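PDB 4RXL: molybdenum ABC transporter, periplasmic molybdenum-binding protein, which probably serves as the solute-binding component of a molybdate ABC transporter, capturing molybdate and tungstate in the periplasm for delivery to the membrane complex. Local coordinates for residues N151-A156 with I169-D174; G38-L43 with A123-M128; L116-V121 with S145-T150. All coordinates share one frame; numbering follows the deposited sequence.

Contact 1 (N151-A156 with I169-D174). With WO4 (tungstate(VI)ion), chain B.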
ATOM      1  N   ASN A 151       1.590   7.860   8.873  1.00 20.59           N
ATOM      2  CA  ASN A 151       1.004   6.588   9.337  1.00 19.05           C
ATOM      3  C   ASN A 151       0.552   5.616   8.240  1.00 16.76           C
ATOM      4  O   ASN A 151       0.320   4.420   8.509  1.00 19.71           O
ATOM      5  CB  ASN A 151      -0.209   6.847  10.239  1.00 20.03           C
ATOM      6  CG  ASN A 151       0.151   7.531  11.517  1.00 28.52           C
ATOM      7  OD1 ASN A 151       1.311   7.805  11.780  1.00 36.14           O
ATOM      8  ND2 ASN A 151      -0.852   7.845  12.310  1.00 32.10           N
ATOM      9  N   ASN A 152       0.384   6.107   7.010  1.00 16.61           N
ATOM     10  CA  ASN A 152       0.062   5.249   5.882  1.00 14.21           C
ATOM     11  C   ASN A 152       0.449   5.926   4.592  1.00 15.43           C
ATOM     12  O   ASN A 152       0.765   7.127   4.598  1.00 15.26           O
ATOM     13  CB  ASN A 152      -1.414   4.814   5.907  1.00 14.83           C
ATOM     14  CG  ASN A 152      -2.375   5.939   5.660  1.00 14.81           C
ATOM     15  OD1 ASN A 152      -2.333   6.585   4.593  1.00 17.96           O
ATOM     16  ND2 ASN A 152      -3.287   6.145   6.571  1.00 18.20           N
ATOM     17  N   VAL A 153       0.458   5.144   3.512  1.00 16.43           N
ATOM     18  CA  VAL A 153       0.941   5.639   2.241  1.00 14.36           C
ATOM     19  C   VAL A 153       0.058   6.749   1.669  1.00 15.35           C
ATOM     20  O   VAL A 153       0.562   7.614   0.969  1.00 17.70           O
ATOM     21  CB  VAL A 153       1.145   4.491   1.258  1.00 13.80           C
ATOM     22  CG1 VAL A 153      -0.150   3.947   0.714  1.00 15.47           C
ATOM     23  CG2 VAL A 153       2.076   4.934   0.142  1.00 13.47           C
ATOM     24  N   ARG A 154      -1.241   6.766   1.965  1.00 15.26           N
ATOM     25  CA  ARG A 154      -2.082   7.825   1.453  1.00 17.03           C
ATOM     26  C   ARG A 154      -1.819   9.158   2.137  1.00 19.08           C
ATOM     27  O   ARG A 154      -1.991  10.208   1.526  1.00 21.64           O
ATOM     28  CB  ARG A 154      -3.548   7.398   1.488  1.00 17.35           C
ATOM     29  CG  ARG A 154      -3.856   6.261   0.512  1.00 16.47           C
ATOM     30  CD  ARG A 154      -3.717   6.689  -0.941  1.00 25.70           C
ATOM     31  NE  ARG A 154      -4.086   5.671  -1.938  1.00 24.37           N
ATOM     32  CZ  ARG A 154      -5.303   5.510  -2.445  1.00 27.04           C
ATOM     33  NH1 ARG A 154      -6.305   6.284  -2.049  1.00 24.04           N
ATOM     34  NH2 ARG A 154      -5.523   4.558  -3.352  1.00 26.24           N
ATOM     35  N   LEU A 155      -1.372   9.129   3.388  1.00 15.96           N
ATOM     36  CA  LEU A 155      -1.005  10.363   4.068  1.00 18.55           C
ATOM     37  C   LEU A 155       0.308  10.894   3.503  1.00 19.80           C
ATOM     38  O   LEU A 155       0.518  12.094   3.470  1.00 24.50           O
ATOM     39  CB  LEU A 155      -0.919  10.140   5.569  1.00 18.46           C
ATOM     40  CG  LEU A 155      -2.282   9.886   6.255  1.00 20.08           C
ATOM     41  CD1 LEU A 155      -2.064   9.362   7.668  1.00 25.41           C
ATOM     42  CD2 LEU A 155      -3.189  11.111   6.289  1.00 19.23           C
ATOM     43  N   ALA A 156       1.192   9.978   3.087  1.00 17.05           N
ATOM     44  CA  ALA A 156       2.405  10.377   2.377  1.00 17.81           C
ATOM     45  C   ALA A 156       2.041  11.024   1.039  1.00 18.05           C
ATOM     46  O   ALA A 156       2.554  12.097   0.692  1.00 22.18           O
ATOM     47  CB  ALA A 156       3.306   9.170   2.152  1.00 18.25           C
ATOM     48  N   ILE A 169       7.551   8.831  -1.775  1.00 17.77           N
ATOM     49  CA  ILE A 169       7.595   7.460  -2.259  1.00 16.38           C
ATOM     50  C   ILE A 169       6.266   6.772  -1.934  1.00 16.77           C
ATOM     51  O   ILE A 169       5.907   6.599  -0.794  1.00 16.33           O
ATOM     52  CB  ILE A 169       8.804   6.679  -1.710  1.00 16.73           C
ATOM     53  CG1 ILE A 169      10.098   7.316  -2.196  1.00 18.51           C
ATOM     54  CG2 ILE A 169       8.736   5.224  -2.180  1.00 14.68           C
ATOM     55  CD1 ILE A 169      11.330   6.810  -1.476  1.00 20.26           C
ATOM     56  N   VAL A 170       5.547   6.380  -2.981  1.00 14.70           N
ATOM     57  CA  VAL A 170       4.255   5.784  -2.865  1.00 14.55           C
ATOM     58  C   VAL A 170       4.170   4.613  -3.844  1.00 14.27           C
ATOM     59  O   VAL A 170       5.132   4.313  -4.569  1.00 15.10           O
ATOM     60  CB  VAL A 170       3.103   6.792  -3.094  1.00 15.56           C
ATOM     61  CG1 VAL A 170       3.135   7.921  -2.079  1.00 18.64           C
ATOM     62  CG2 VAL A 170       3.138   7.330  -4.509  1.00 19.68           C
ATOM     63  N   TYR A 171       3.014   3.951  -3.890  1.00 13.54           N
ATOM     64  CA  TYR A 171       2.801   2.957  -4.924  1.00 14.37           C
ATOM     65  C   TYR A 171       2.355   3.575  -6.230  1.00 13.14           C
ATOM     66  O   TYR A 171       1.803   4.678  -6.280  1.00 17.23           O
ATOM     67  CB  TYR A 171       1.798   1.907  -4.484  1.00 13.57           C
ATOM     68  CG  TYR A 171       2.114   1.260  -3.166  1.00 12.78           C
ATOM     69  CD1 TYR A 171       3.086   0.279  -3.098  1.00 13.35           C
ATOM     70  CD2 TYR A 171       1.409   1.564  -2.007  1.00 12.92           C
ATOM     71  CE1 TYR A 171       3.373  -0.363  -1.884  1.00 15.06           C
ATOM     72  CE2 TYR A 171       1.669   0.916  -0.810  1.00 11.90           C
ATOM     73  CZ  TYR A 171       2.639  -0.055  -0.767  1.00 12.59           C
ATOM     74  OH  TYR A 171       2.983  -0.649   0.397  1.00 14.39           O
ATOM     75  N   LYS A 172       2.607   2.850  -7.313  1.00 15.40           N
ATOM     76  CA  LYS A 172       2.159   3.200  -8.652  1.00 17.01           C
ATOM     77  C   LYS A 172       0.665   3.488  -8.650  1.00 20.14           C
ATOM     78  O   LYS A 172       0.221   4.470  -9.237  1.00 20.02           O
ATOM     79  CB  LYS A 172       2.498   2.071  -9.632  1.00 19.62           C
ATOM     80  CG  LYS A 172       1.908   2.193 -11.027  1.00 32.48           C
ATOM     81  CD  LYS A 172       2.565   3.270 -11.845  1.00 45.11           C
ATOM     82  CE  LYS A 172       2.129   3.165 -13.301  1.00 46.64           C
ATOM     83  NZ  LYS A 172       2.452   1.831 -13.899  1.00 47.60           N
ATOM     84  N   THR A 173      -0.105   2.664  -7.950  1.00 17.92           N
ATOM     85  CA  THR A 173      -1.570   2.831  -7.909  1.00 16.90           C
ATOM     86  C   THR A 173      -1.980   4.112  -7.208  1.00 18.88           C
ATOM     87  O   THR A 173      -3.006   4.697  -7.545  1.00 20.11           O
ATOM     88  CB  THR A 173      -2.243   1.632  -7.243  1.00 14.75           C
ATOM     89  OG1 THR A 173      -1.653   1.464  -5.962  1.00 17.39           O
ATOM     90  CG2 THR A 173      -2.086   0.367  -8.070  1.00 20.81           C
ATOM     91  N   ASP A 174      -1.186   4.589  -6.247  1.00 18.04           N
ATOM     92  CA  ASP A 174      -1.525   5.833  -5.540  1.00 18.82           C
ATOM     93  C   ASP A 174      -1.316   7.012  -6.494  1.00 23.21           C
ATOM     94  O   ASP A 174      -2.162   7.897  -6.615  1.00 22.55           O
ATOM     95  CB  ASP A 174      -0.659   6.026  -4.297  1.00 20.50           C
ATOM     96  CG  ASP A 174      -0.780   4.907  -3.296  1.00 23.11           C
ATOM     97  OD1 ASP A 174      -1.911   4.491  -2.951  1.00 22.54           O
ATOM     98  OD2 ASP A 174       0.272   4.460  -2.843  1.00 17.55           O
TER
HETATM   99  W   WO4 B 301       0.096   0.760   3.176  1.00 14.46           W
HETATM  100  O1  WO4 B 301      -0.179   2.606   3.927  1.00 15.60           O
HETATM  101  O2  WO4 B 301       1.993   0.359   2.525  1.00 18.95           O
HETATM  102  O3  WO4 B 301      -0.391  -0.624   4.618  1.00 14.10           O
HETATM  103  O4  WO4 B 301      -1.130   0.492   1.536  1.00 13.75           O
HETATM  104  O   HOH W   1      -3.277   2.796  -4.351  1.00 18.25           O
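Val153, in the first turn of helix 153-161, packs against Val170 and Tyr171 at the end of strand 168-171, in the wall of the tungstate pocket of this ModA-type periplasmic binding protein. This half is tight. Branched at CB, Val153 serves two neighbours: CG2, anti to the backbone N, lies 3.9 Å from Val170 CG1, while CG1 meets the edge of the Tyr171 ring 3.8 Å from CE2. The helix start turns Val153 N to O1 of tungstate, 2.6 Å away and nearly in line (168°), and Tyr171 OH donates to O2, in the ring plane. Asn152 caps the helix, its OD1 accepting from Leu155 N.

The other half is looser and polar, with partly exposed Arg154 on its outer side. Its chain, bent at chi2 (-67°), brings NE within 2.7 Å of Asp174 OD1 in a salt bridge, and NH1 is hydrogen-bonded to Asn16 OD1. Asp174 OD1 lies in the guanidinium plane, yet NE meets it from above the carboxylate, the planes 84° apart. Buried Asp174 suits this junction because OD2 takes Tyr171 N, fixing the turn into helix 172-177. A water accepts from Arg154 NH2 and Thr173 OG1 and donates to Asp174 OD1 at 2.6 Å.

Contact 2 (G38-L43 with A123-M128). With WO4 (tungstate(VI)ion), chain B.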
ATOM      1  N   GLY A  38      -6.114   1.773   6.628  1.00 16.54           N
ATOM      2  CA  GLY A  38      -5.017   2.306   7.422  1.00 15.43           C
ATOM      3  C   GLY A  38      -3.744   1.585   7.076  1.00 15.95           C
ATOM      4  O   GLY A  38      -3.684   0.727   6.156  1.00 15.68           O
ATOM      5  N   GLY A  39      -2.668   1.931   7.748  1.00 15.87           N
ATOM      6  CA  GLY A  39      -1.390   1.271   7.466  1.00 13.11           C
ATOM      7  C   GLY A  39      -1.541  -0.186   7.893  1.00 15.70           C
ATOM      8  O   GLY A  39      -2.187  -0.500   8.912  1.00 16.42           O
ATOM      9  N   SER A  40      -0.942  -1.084   7.115  1.00 15.16           N
ATOM     10  CA  SER A  40      -1.151  -2.522   7.284  1.00 14.28           C
ATOM     11  C   SER A  40      -0.707  -2.968   8.674  1.00 13.24           C
ATOM     12  O   SER A  40      -1.327  -3.846   9.302  1.00 16.51           O
ATOM     13  CB  SER A  40      -0.419  -3.333   6.231  1.00 14.18           C
ATOM     14  OG  SER A  40      -0.791  -2.947   4.918  1.00 15.17           O
ATOM     15  N   SER A  41       0.372  -2.359   9.178  1.00 14.69           N
ATOM     16  CA  SER A  41       0.905  -2.667  10.520  1.00 16.73           C
ATOM     17  C   SER A  41      -0.064  -2.291  11.624  1.00 17.41           C
ATOM     18  O   SER A  41      -0.348  -3.080  12.538  1.00 21.18           O
ATOM     19  CB  SER A  41       2.222  -1.918  10.692  1.00 20.42           C
ATOM     20  OG  SER A  41       2.061  -0.601  10.182  1.00 23.03           O
ATOM     21  N   SER A  42      -0.609  -1.092  11.533  1.00 18.54           N
ATOM     22  CA  SER A  42      -1.563  -0.676  12.513  1.00 16.71           C
ATOM     23  C   SER A  42      -2.851  -1.552  12.502  1.00 15.44           C
ATOM     24  O   SER A  42      -3.349  -1.951  13.554  1.00 16.13           O
ATOM     25  CB  SER A  42      -1.899   0.777  12.288  1.00 21.70           C
ATOM     26  OG  SER A  42      -2.800   1.231  13.296  1.00 44.08           O
ATOM     27  N   LEU A  43      -3.320  -1.871  11.287  1.00 15.49           N
ATOM     28  CA  LEU A  43      -4.512  -2.713  11.163  1.00 14.61           C
ATOM     29  C   LEU A  43      -4.267  -4.070  11.792  1.00 13.69           C
ATOM     30  O   LEU A  43      -5.096  -4.580  12.565  1.00 17.01           O
ATOM     31  CB  LEU A  43      -4.898  -2.863   9.698  1.00 17.15           C
ATOM     32  CG  LEU A  43      -5.305  -1.587   8.972  1.00 20.77           C
ATOM     33  CD1 LEU A  43      -5.497  -1.866   7.491  1.00 21.69           C
ATOM     34  CD2 LEU A  43      -6.568  -1.015   9.549  1.00 19.86           C
ATOM     35  N   ALA A 123       7.579  -0.080   9.996  1.00 22.44           N
ATOM     36  CA  ALA A 123       6.426  -0.986  10.067  1.00 25.93           C
ATOM     37  C   ALA A 123       5.407  -0.903   8.928  1.00 24.15           C
ATOM     38  O   ALA A 123       4.782  -1.906   8.612  1.00 22.13           O
ATOM     39  CB  ALA A 123       5.712  -0.808  11.392  1.00 28.05           C
ATOM     40  N   VAL A 124       5.201   0.265   8.325  1.00 18.08           N
ATOM     41  CA  VAL A 124       4.203   0.369   7.257  1.00 16.69           C
ATOM     42  C   VAL A 124       4.793  -0.156   5.962  1.00 16.95           C
ATOM     43  O   VAL A 124       5.876   0.309   5.585  1.00 17.04           O
ATOM     44  CB  VAL A 124       3.690   1.814   7.049  1.00 14.86           C
ATOM     45  CG1 VAL A 124       2.684   1.837   5.913  1.00 15.55           C
ATOM     46  CG2 VAL A 124       3.085   2.319   8.341  1.00 20.96           C
ATOM     47  N   PRO A 125       4.088  -1.065   5.245  1.00 14.50           N
ATOM     48  CA  PRO A 125       4.721  -1.653   4.060  1.00 13.61           C
ATOM     49  C   PRO A 125       5.326  -0.646   3.092  1.00 14.89           C
ATOM     50  O   PRO A 125       6.472  -0.810   2.692  1.00 16.36           O
ATOM     51  CB  PRO A 125       3.598  -2.476   3.425  1.00 14.28           C
ATOM     52  CG  PRO A 125       2.836  -2.940   4.639  1.00 17.20           C
ATOM     53  CD  PRO A 125       2.822  -1.734   5.573  1.00 16.89           C
ATOM     54  N   ALA A 126       4.614   0.435   2.784  1.00 13.60           N
ATOM     55  CA  ALA A 126       5.160   1.395   1.828  1.00 16.11           C
ATOM     56  C   ALA A 126       6.444   2.041   2.340  1.00 17.62           C
ATOM     57  O   ALA A 126       7.320   2.402   1.547  1.00 17.05           O
ATOM     58  CB  ALA A 126       4.143   2.481   1.535  1.00 14.99           C
ATOM     59  N   GLY A 127       6.526   2.275   3.652  1.00 17.84           N
ATOM     60  CA  GLY A 127       7.777   2.766   4.260  1.00 15.86           C
ATOM     61  C   GLY A 127       8.904   1.736   4.230  1.00 14.88           C
ATOM     62  O   GLY A 127      10.061   2.095   4.000  1.00 18.54           O
ATOM     63  N   MET A 128       8.591   0.480   4.545  1.00 17.59           N
ATOM     64  CA  MET A 128       9.580  -0.600   4.503  1.00 17.70           C
ATOM     65  C   MET A 128      10.140  -0.781   3.087  1.00 18.47           C
ATOM     66  O   MET A 128      11.376  -0.901   2.912  1.00 17.97           O
ATOM     67  CB  MET A 128       8.994  -1.919   4.987  1.00 18.22           C
ATOM     68  CG  MET A 128       8.544  -1.932   6.451  1.00 18.39           C
ATOM     69  SD  MET A 128       7.546  -3.381   6.999  1.00 23.17           S
ATOM     70  CE  MET A 128       8.672  -4.725   6.680  1.00 29.72           C
TER
HETATM   71  W   WO4 B 301       0.096   0.760   3.176  1.00 14.46           W
HETATM   72  O1  WO4 B 301      -0.179   2.606   3.927  1.00 15.60           O
HETATM   73  O2  WO4 B 301       1.993   0.359   2.525  1.00 18.95           O
HETATM   74  O3  WO4 B 301      -0.391  -0.624   4.618  1.00 14.10           O
HETATM   75  O4  WO4 B 301      -1.130   0.492   1.536  1.00 13.75           O
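Ser40 and Pro125 stand at the starts of two helices that meet with no clear hydrogen bond between them, and what ties them together is an ion: both helix starts bind the same tungstate. Where they touch directly, the contact is plain van der Waals, with Pro125 CG 3.6 Å from Ser40 OG. Ser40 gives two bonds to O3 of the ion, one from its backbone N (2.6 Å, 136°) and one from OG, which sits beside that N because chi1 is -56°. The hydroxyl bond is very short, so its exact length is doubtful. OG accepts from Ala59 N, which fixes the hydroxyl for donation to the ion. From the other helix, Ala126 N reaches O2 at 2.6 Å, and its small side chain lets the oxyanion come close to the backbone.

Proline suits the first helical turn because its missing N-H is not needed there; its CB also lines the pocket, 3.4 Å from O2. Beside it, Val124 splits its methyls: CG1 approaches tungstate O1 at 3.6 Å, whereas CG2 lies the same distance from Ser41 OG. Gly39 turns a bare CA toward Val124, 4.4 Å from Val124 CG1, and suits its place because the valine methyls occupy the side to which a side chain would point. Farther from the ion, Ser41 CB packs 3.7 Å from Ala123 CB, two small groups that allow the segments to approach, and Ala123 O accepts from Trp63 NE1.

Both N-terminal ends would present the positive side of their helix dipoles to the anion, probably helping to balance its charge in a pocket lined by no arginine or lysine. Oxyanion recognition by hydroxyls and helix-start N-H groups, in the cleft between two lobes, is characteristic of the ModA binding site.

Contact 3 (L116-V121 with S145-T150)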
ATOM      1  N   LEU A 116      11.402  14.259   2.463  1.00 26.03           N
ATOM      2  CA  LEU A 116      10.870  13.207   1.600  1.00 25.09           C
ATOM      3  C   LEU A 116       9.679  12.534   2.275  1.00 22.55           C
ATOM      4  O   LEU A 116       9.813  11.987   3.381  1.00 24.48           O
ATOM      5  CB  LEU A 116      11.955  12.155   1.328  1.00 28.40           C
ATOM      6  CG  LEU A 116      11.651  10.950   0.447  1.00 23.32           C
ATOM      7  CD1 LEU A 116      11.304  11.325  -0.984  1.00 26.17           C
ATOM      8  CD2 LEU A 116      12.863  10.017   0.472  1.00 27.76           C
ATOM      9  N   ALA A 117       8.524  12.562   1.617  1.00 21.79           N
ATOM     10  CA  ALA A 117       7.317  11.951   2.177  1.00 21.56           C
ATOM     11  C   ALA A 117       7.362  10.446   2.012  1.00 19.97           C
ATOM     12  O   ALA A 117       7.467   9.929   0.891  1.00 20.71           O
ATOM     13  CB  ALA A 117       6.069  12.514   1.523  1.00 20.16           C
ATOM     14  N   VAL A 118       7.277   9.736   3.127  1.00 22.31           N
ATOM     15  CA  VAL A 118       7.215   8.279   3.117  1.00 17.49           C
ATOM     16  C   VAL A 118       6.328   7.805   4.254  1.00 19.08           C
ATOM     17  O   VAL A 118       6.127   8.555   5.223  1.00 19.87           O
ATOM     18  CB  VAL A 118       8.598   7.622   3.311  1.00 21.27           C
ATOM     19  CG1 VAL A 118       9.549   8.004   2.183  1.00 26.89           C
ATOM     20  CG2 VAL A 118       9.193   7.966   4.679  1.00 23.32           C
ATOM     21  N   ALA A 119       5.787   6.589   4.130  1.00 18.00           N
ATOM     22  CA  ALA A 119       5.098   5.974   5.273  1.00 20.06           C
ATOM     23  C   ALA A 119       6.148   5.488   6.282  1.00 20.33           C
ATOM     24  O   ALA A 119       7.321   5.343   5.936  1.00 19.77           O
ATOM     25  CB  ALA A 119       4.173   4.857   4.861  1.00 18.84           C
ATOM     26  N   GLN A 120       5.739   5.317   7.540  1.00 19.85           N
ATOM     27  CA  GLN A 120       6.656   4.953   8.626  1.00 20.90           C
ATOM     28  C   GLN A 120       7.508   3.756   8.184  1.00 20.14           C
ATOM     29  O   GLN A 120       6.995   2.703   7.883  1.00 20.68           O
ATOM     30  CB  GLN A 120       5.884   4.626   9.919  1.00 22.32           C
ATOM     31  CG  GLN A 120       6.647   4.915  11.218  1.00 30.82           C
ATOM     32  CD  GLN A 120       7.769   3.926  11.476  1.00 62.15           C
ATOM     33  OE1 GLN A 120       7.556   2.708  11.416  1.00 41.94           O
ATOM     34  NE2 GLN A 120       8.978   4.440  11.752  1.00 38.91           N
ATOM     35  N   VAL A 121       8.822   3.949   8.197  1.00 17.42           N
ATOM     36  CA  VAL A 121       9.747   3.033   7.516  1.00 18.65           C
ATOM     37  C   VAL A 121      10.017   1.721   8.232  1.00 20.73           C
ATOM     38  O   VAL A 121      10.552   0.790   7.625  1.00 24.15           O
ATOM     39  CB  VAL A 121      11.099   3.709   7.189  1.00 22.34           C
ATOM     40  CG1 VAL A 121      10.916   4.917   6.283  1.00 23.44           C
ATOM     41  CG2 VAL A 121      11.834   4.115   8.457  1.00 24.71           C
ATOM     42  N   SER A 145      17.737  11.123   7.761  1.00 33.46           N
ATOM     43  CA  SER A 145      17.400  12.268   8.596  1.00 41.82           C
ATOM     44  C   SER A 145      16.502  13.316   7.924  1.00 40.44           C
ATOM     45  O   SER A 145      16.279  14.388   8.506  1.00 38.30           O
ATOM     46  CB  SER A 145      18.701  12.938   9.054  1.00 41.15           C
ATOM     47  OG  SER A 145      19.481  13.381   7.942  1.00 42.47           O
ATOM     48  N   ARG A 146      15.985  13.007   6.726  1.00 34.70           N
ATOM     49  CA  ARG A 146      15.281  13.986   5.888  1.00 34.66           C
ATOM     50  C   ARG A 146      13.918  13.451   5.463  1.00 31.26           C
ATOM     51  O   ARG A 146      13.423  13.816   4.404  1.00 30.42           O
ATOM     52  CB  ARG A 146      16.090  14.308   4.616  1.00 34.09           C
ATOM     53  CG  ARG A 146      17.548  14.691   4.832  1.00 46.61           C
ATOM     54  CD  ARG A 146      17.736  16.185   4.988  1.00 53.28           C
ATOM     55  NE  ARG A 146      18.285  16.794   3.771  1.00 78.71           N
ATOM     56  CZ  ARG A 146      17.656  17.669   2.983  1.00 80.80           C
ATOM     57  NH1 ARG A 146      16.417  18.082   3.248  1.00 58.62           N
ATOM     58  NH2 ARG A 146      18.285  18.148   1.912  1.00 64.64           N
ATOM     59  N   LEU A 147      13.325  12.586   6.288  1.00 28.63           N
ATOM     60  CA  LEU A 147      12.014  12.001   6.014  1.00 24.98           C
ATOM     61  C   LEU A 147      10.891  12.738   6.741  1.00 28.65           C
ATOM     62  O   LEU A 147      11.061  13.187   7.872  1.00 36.69           O
ATOM     63  CB  LEU A 147      11.972  10.534   6.472  1.00 26.72           C
ATOM     64  CG  LEU A 147      13.115   9.631   6.021  1.00 29.46           C
ATOM     65  CD1 LEU A 147      13.009   8.283   6.710  1.00 30.13           C
ATOM     66  CD2 LEU A 147      13.109   9.469   4.508  1.00 32.99           C
ATOM     67  N   ALA A 148       9.728  12.811   6.089  1.00 29.37           N
ATOM     68  CA  ALA A 148       8.473  13.116   6.749  1.00 25.85           C
ATOM     69  C   ALA A 148       7.676  11.825   6.756  1.00 25.77           C
ATOM     70  O   ALA A 148       7.132  11.413   5.727  1.00 22.72           O
ATOM     71  CB  ALA A 148       7.732  14.230   6.025  1.00 27.87           C
ATOM     72  N   GLN A 149       7.673  11.143   7.899  1.00 22.73           N
ATOM     73  CA  GLN A 149       7.082   9.807   7.970  1.00 23.05           C
ATOM     74  C   GLN A 149       5.629   9.914   8.396  1.00 22.21           C
ATOM     75  O   GLN A 149       5.301  10.614   9.338  1.00 26.91           O
ATOM     76  CB  GLN A 149       7.834   8.902   8.943  1.00 25.04           C
ATOM     77  CG  GLN A 149       9.293   8.676   8.578  1.00 22.48           C
ATOM     78  CD  GLN A 149       9.967   7.635   9.469  1.00 27.72           C
ATOM     79  OE1 GLN A 149       9.563   6.458   9.506  1.00 24.16           O
ATOM     80  NE2 GLN A 149      11.001   8.064  10.184  1.00 31.18           N
ATOM     81  N   THR A 150       4.767   9.205   7.668  1.00 21.23           N
ATOM     82  CA  THR A 150       3.333   9.248   7.888  1.00 19.32           C
ATOM     83  C   THR A 150       2.801   7.880   8.300  1.00 18.22           C
ATOM     84  O   THR A 150       3.458   6.843   8.105  1.00 20.83           O
ATOM     85  CB  THR A 150       2.615   9.686   6.600  1.00 20.43           C
ATOM     86  OG1 THR A 150       2.832   8.695   5.588  1.00 21.10           O
ATOM     87  CG2 THR A 150       3.129  11.017   6.147  1.00 24.47           C
TER
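Leu116 and Leu147 begin a pair of parallel strands, lying side by side and pointing the same way, with their CD2 atoms 4.1 Å apart. Hydrogen bonds knit the backbones in the alternating pattern of a parallel ladder: Leu116 N gives to Arg146 O, Ala148 N to Leu116 O, Val118 N to Ala148 O, and Thr150 N to Val118 O. Gln120 N to Thr150 O, 2.8 Å, closes the ladder at the bridge between Ala119 and Thr150. The short strand axes are turned 30° against each other, the twist of neighbouring parallel strands.

Gln149 adds a side-chain link at the exposed margin. Its CB lies 4.1 Å from Val118 O; CG meets Val118 CG2 at 4.0 Å, using the methylene part of the chain as an apolar surface. The chain then runs extended, carrying CD past Gln120 to within 4.1 Å of Val121 N. At the tip, OE1 accepts from that N at 2.9 Å (168°), with the donor tilted 22° from the amide plane. A long amide suits this place: it can satisfy a backbone N-H just past the strand while remaining partly in solvent. Gln120 directs its own OE1 to Asp122 N.

Leu116, Val118 and Leu147 make the bulky apolar side, where Leu147 CD1 and Val121 CG1 meet tip to tip at 4.0 Å and Trp140 touches both residues. On the opposite face Ala117 and Ala148 are small, and Ala117 sits close under helix 153-161 at Val160. Thr150 turns OG1 to Asn152 O as the chain leaves the strand. Ala117 also bonds through its backbone to Ile169. Two adjacent parallel strands joined through helices 125-137 and 140-143 form a beta-alpha-beta crossover, a recurring unit of the alpha/beta lobes of periplasmic binding proteins.

Contacts 1 and 2 are buried and share the tungstate, whereas contact 3 is only partly buried and lies farther from the chain's centre, with no direct bond to the ion. Their chemistry follows: contact 2 is small apolar contact plus ion-mediated polarity, contact 1 mixes valine packing with a salt bridge, and contact 3 is chiefly a backbone ladder. Contact 3 nonetheless supplies the scaffold. Strand 116-119 leads into helix 125-137 of contact 2, and strand 147-150 into helix 153-161 of contact 1, so these two helix starts follow its strand ends, while helix 40-49 follows strand 33-38 of another sheet. Val124 CG1 rests 3.5 Å from Ala119 CB, and Val153 CG2 equally close to Ala126 CB.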